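Local coordinates for vacuolar protein sorting protein 36 (Saccharomyces cerevisiae, PDB 2CAY) that forms the N-terminal PH (GLUE) domain of an ESCRT-II subunit, which probably binds membrane lipids during protein sorting into multivesicular bodies, at residues D35-K46 with E110-G121. Residues are numbered along the deposited sequence; the frame is centred on the assembly and turned at random.
Sequences DQSVGLYHGKSK and EFVQLSFRKSDG. With SO4 (sulfate ion), chain C.
With chi1 at -177° Ser-115 turns OG away from its own N, and Tyr-41 CG stands anti to its carbonyl carbon (chi1 -78°), which brings both hydroxyls to one sulfate oxygen: Tyr-41 OH lies 2.7 Å and Ser-115 OG 2.8 Å from SO4 O1. The bent chain of Arg-117 brings its guanidinium edge to the same ion, NH2 donating to O1 and NE to O2, while NH1 comes within 3.5 Å of Gly-39 CA. Ser-95 and Arg-97 complete the site. Beneath it, strands 38-42 and 112-116 pair antiparallel; on the far face Leu-40 CD2 meets Leu-114 CD2 (3.7 Å) and Val-38 CG2 meets Phe-116 CD1 (3.6 Å). Leu-114 and Phe-116 also touch Phe-124 of helix 122-137, Val-38 and Leu-114 Ile-55. From within strand 112-116, Gln-113 sends NE2 to Gly-43 O (2.8 Å), just beyond strand 38-42, with the acceptor in its amide plane; Arg-97 holds OE1. Gly-43 CA sits over the centre of the Phe-111 ring, a CH-pi contact. His-42 NE2 donates to the anti side of Glu-110 OE2 (2.8 Å), ring and carboxylate planes 83° apart; Tyr-11 holds OE1. At the other end Ser-119 OG donates to Asp-35 OD1 (2.6 Å) and accepts from Gly-121 N, an ST turn leading into the helix. Replacing Asp-35 by an alanine removes both carboxylate oxygens, which is likely to leave the Ser-119 hydroxyl and Gln-36 N without their acceptors. Three hydroxyls and two arginines converging on the sulfate, itself probably from the crystallisation liquor, make an anion pocket consistent with a lipid-phosphate site.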
# COMPACT_ATOMS: atom_id res chain seq x y z
N ASP A 35 19.32 14.07 -3.38
CA ASP A 35 19.60 12.63 -3.45
C ASP A 35 20.06 12.31 -4.87
O ASP A 35 19.87 13.11 -5.77
CB ASP A 35 18.35 11.83 -3.07
CG ASP A 35 18.65 10.48 -2.35
OD1 ASP A 35 17.71 9.97 -1.71
OD2 ASP A 35 19.77 9.89 -2.44
N GLN A 36 20.65 11.15 -5.04
CA GLN A 36 21.34 10.73 -6.26
C GLN A 36 20.64 9.51 -6.86
O GLN A 36 19.93 8.77 -6.15
CB GLN A 36 22.79 10.33 -5.93
CG GLN A 36 23.74 11.48 -5.60
CD GLN A 36 23.59 11.97 -4.19
OE1 GLN A 36 23.18 11.21 -3.29
NE2 GLN A 36 23.90 13.25 -3.97
N SER A 37 20.87 9.31 -8.16
CA SER A 37 20.40 8.14 -8.92
C SER A 37 18.88 7.97 -8.86
O SER A 37 18.36 6.88 -8.57
CB SER A 37 21.07 6.86 -8.41
OG SER A 37 22.48 6.92 -8.47
N VAL A 38 18.17 9.04 -9.17
CA VAL A 38 16.70 9.05 -9.17
C VAL A 38 16.25 9.03 -10.63
O VAL A 38 16.92 9.64 -11.51
CB VAL A 38 16.18 10.29 -8.40
CG1 VAL A 38 14.67 10.47 -8.59
CG2 VAL A 38 16.54 10.17 -6.91
N GLY A 39 15.17 8.29 -10.89
CA GLY A 39 14.51 8.27 -12.19
C GLY A 39 13.11 8.85 -12.05
O GLY A 39 12.52 8.83 -10.94
N LEU A 40 12.57 9.35 -13.16
CA LEU A 40 11.25 10.01 -13.15
C LEU A 40 10.20 9.14 -13.79
O LEU A 40 10.50 8.38 -14.72
CB LEU A 40 11.32 11.36 -13.87
CG LEU A 40 12.32 12.41 -13.38
CD1 LEU A 40 12.15 13.73 -14.20
CD2 LEU A 40 12.18 12.68 -11.84
N TYR A 41 8.98 9.24 -13.27
CA TYR A 41 7.77 8.64 -13.85
C TYR A 41 6.74 9.71 -14.10
O TYR A 41 6.61 10.69 -13.34
CB TYR A 41 7.15 7.62 -12.89
CG TYR A 41 7.86 6.30 -12.88
CD1 TYR A 41 7.26 5.17 -13.47
CD2 TYR A 41 9.13 6.17 -12.28
CE1 TYR A 41 7.92 3.94 -13.47
CE2 TYR A 41 9.79 4.93 -12.28
CZ TYR A 41 9.17 3.83 -12.88
OH TYR A 41 9.81 2.61 -12.87
N HIS A 42 6.02 9.55 -15.19
CA HIS A 42 4.84 10.37 -15.40
C HIS A 42 3.67 9.39 -15.39
O HIS A 42 3.56 8.54 -16.28
CB HIS A 42 4.88 11.16 -16.70
CG HIS A 42 3.76 12.15 -16.80
ND1 HIS A 42 3.62 13.20 -15.90
CD2 HIS A 42 2.68 12.21 -17.62
CE1 HIS A 42 2.52 13.88 -16.19
NE2 HIS A 42 1.93 13.29 -17.22
N GLY A 43 2.80 9.52 -14.39
CA GLY A 43 1.84 8.47 -14.06
C GLY A 43 2.57 7.18 -13.79
O GLY A 43 3.60 7.17 -13.10
N LYS A 44 2.06 6.07 -14.34
CA LYS A 44 2.69 4.77 -14.16
C LYS A 44 3.91 4.51 -15.06
O LYS A 44 4.59 3.52 -14.88
CB LYS A 44 1.68 3.62 -14.34
CG LYS A 44 0.40 3.81 -13.55
CD LYS A 44 -0.57 2.69 -13.82
CE LYS A 44 -1.81 2.85 -12.96
NZ LYS A 44 -2.73 1.72 -13.21
N SER A 45 4.19 5.38 -16.03
CA SER A 45 5.23 5.12 -17.06
C SER A 45 6.56 5.83 -16.80
O SER A 45 6.57 6.99 -16.45
CB SER A 45 4.73 5.62 -18.41
OG SER A 45 3.54 4.97 -18.75
N LYS A 46 7.69 5.15 -17.04
CA LYS A 46 8.99 5.83 -16.98
C LYS A 46 9.06 6.98 -17.97
O LYS A 46 8.57 6.85 -19.11
CB LYS A 46 10.13 4.87 -17.29
CG LYS A 46 10.33 3.83 -16.25
CD LYS A 46 11.49 2.95 -16.61
CE LYS A 46 11.58 1.82 -15.65
NZ LYS A 46 12.80 1.05 -15.97
N GLU A 110 -2.62 11.58 -14.32
CA GLU A 110 -1.53 12.53 -14.34
C GLU A 110 -1.04 12.80 -12.91
O GLU A 110 -1.68 13.54 -12.16
CB GLU A 110 -2.01 13.84 -14.92
CG GLU A 110 -2.64 13.71 -16.29
CD GLU A 110 -1.84 14.39 -17.35
OE1 GLU A 110 -2.31 15.47 -17.80
OE2 GLU A 110 -0.76 13.87 -17.72
N PHE A 111 0.08 12.19 -12.58
CA PHE A 111 0.80 12.45 -11.34
C PHE A 111 2.27 12.14 -11.65
O PHE A 111 2.61 11.65 -12.72
CB PHE A 111 0.27 11.58 -10.16
CG PHE A 111 0.28 10.09 -10.44
CD1 PHE A 111 1.37 9.29 -10.09
CD2 PHE A 111 -0.83 9.48 -11.02
CE1 PHE A 111 1.37 7.92 -10.35
CE2 PHE A 111 -0.82 8.12 -11.29
CZ PHE A 111 0.27 7.33 -10.94
N VAL A 112 3.15 12.43 -10.70
CA VAL A 112 4.57 12.17 -10.91
C VAL A 112 5.09 11.19 -9.88
O VAL A 112 4.58 11.12 -8.78
CB VAL A 112 5.43 13.50 -10.84
CG1 VAL A 112 6.97 13.17 -10.76
CG2 VAL A 112 5.11 14.41 -12.04
N GLN A 113 6.11 10.43 -10.25
CA GLN A 113 6.87 9.67 -9.22
C GLN A 113 8.35 9.94 -9.34
O GLN A 113 8.88 10.07 -10.45
CB GLN A 113 6.67 8.16 -9.33
CG GLN A 113 5.25 7.70 -9.74
CD GLN A 113 5.18 6.19 -9.83
OE1 GLN A 113 5.62 5.49 -8.90
NE2 GLN A 113 4.66 5.67 -10.96
N LEU A 114 9.01 9.95 -8.19
CA LEU A 114 10.46 9.93 -8.12
C LEU A 114 10.86 8.51 -7.70
O LEU A 114 10.33 7.99 -6.69
CB LEU A 114 10.92 10.93 -7.05
CG LEU A 114 10.34 12.33 -7.18
CD1 LEU A 114 10.94 13.24 -6.05
CD2 LEU A 114 10.61 12.94 -8.55
N SER A 115 11.77 7.89 -8.43
CA SER A 115 12.13 6.53 -8.10
C SER A 115 13.58 6.47 -7.61
O SER A 115 14.50 6.91 -8.32
CB SER A 115 11.86 5.59 -9.29
OG SER A 115 12.16 4.25 -8.93
N PHE A 116 13.78 5.94 -6.40
CA PHE A 116 15.11 6.02 -5.75
C PHE A 116 15.96 4.76 -5.91
O PHE A 116 15.77 3.79 -5.19
CB PHE A 116 14.99 6.37 -4.26
CG PHE A 116 14.30 7.68 -3.99
CD1 PHE A 116 15.04 8.87 -3.86
CD2 PHE A 116 12.92 7.74 -3.88
CE1 PHE A 116 14.41 10.10 -3.63
CE2 PHE A 116 12.27 8.97 -3.62
CZ PHE A 116 13.03 10.15 -3.51
N ARG A 117 16.96 4.80 -6.80
CA ARG A 117 17.70 3.57 -7.14
C ARG A 117 18.92 3.28 -6.25
O ARG A 117 19.44 2.16 -6.25
CB ARG A 117 18.13 3.54 -8.61
CG ARG A 117 17.05 3.08 -9.58
CD ARG A 117 15.88 4.04 -9.61
NE ARG A 117 14.86 3.65 -10.59
CZ ARG A 117 14.77 4.11 -11.85
NH1 ARG A 117 15.68 4.94 -12.33
NH2 ARG A 117 13.77 3.71 -12.63
N LYS A 118 19.38 4.26 -5.50
CA LYS A 118 20.58 4.08 -4.69
C LYS A 118 20.40 4.52 -3.25
O LYS A 118 21.38 4.63 -2.50
CB LYS A 118 21.78 4.84 -5.31
CG LYS A 118 22.37 4.20 -6.59
CD LYS A 118 22.70 2.72 -6.49
CE LYS A 118 23.32 2.22 -7.82
NZ LYS A 118 23.12 0.74 -8.05
N SER A 119 19.17 4.79 -2.85
CA SER A 119 18.83 5.15 -1.45
C SER A 119 17.41 4.69 -1.19
O SER A 119 16.72 4.31 -2.12
CB SER A 119 18.95 6.65 -1.21
OG SER A 119 17.84 7.35 -1.77
N ASP A 120 16.96 4.70 0.07
CA ASP A 120 15.56 4.35 0.34
C ASP A 120 14.65 5.55 0.11
O ASP A 120 13.44 5.44 0.25
CB ASP A 120 15.39 3.81 1.77
CG ASP A 120 15.95 4.75 2.83
OD1 ASP A 120 15.98 5.99 2.63
OD2 ASP A 120 16.39 4.23 3.89
N GLY A 121 15.24 6.70 -0.22
CA GLY A 121 14.45 7.92 -0.48
C GLY A 121 13.73 8.51 0.74
O GLY A 121 12.95 9.43 0.60
S SO4 C . 12.01 1.13 -10.44
O1 SO4 C . 11.74 2.43 -11.02
O2 SO4 C . 13.42 1.00 -10.08
O3 SO4 C . 11.70 0.13 -11.48
O4 SO4 C . 11.27 0.89 -9.23
O HOH W 1 18.37 6.99 -4.81
O HOH W 2 18.36 5.77 -11.45
O HOH W 3 4.79 2.80 -11.70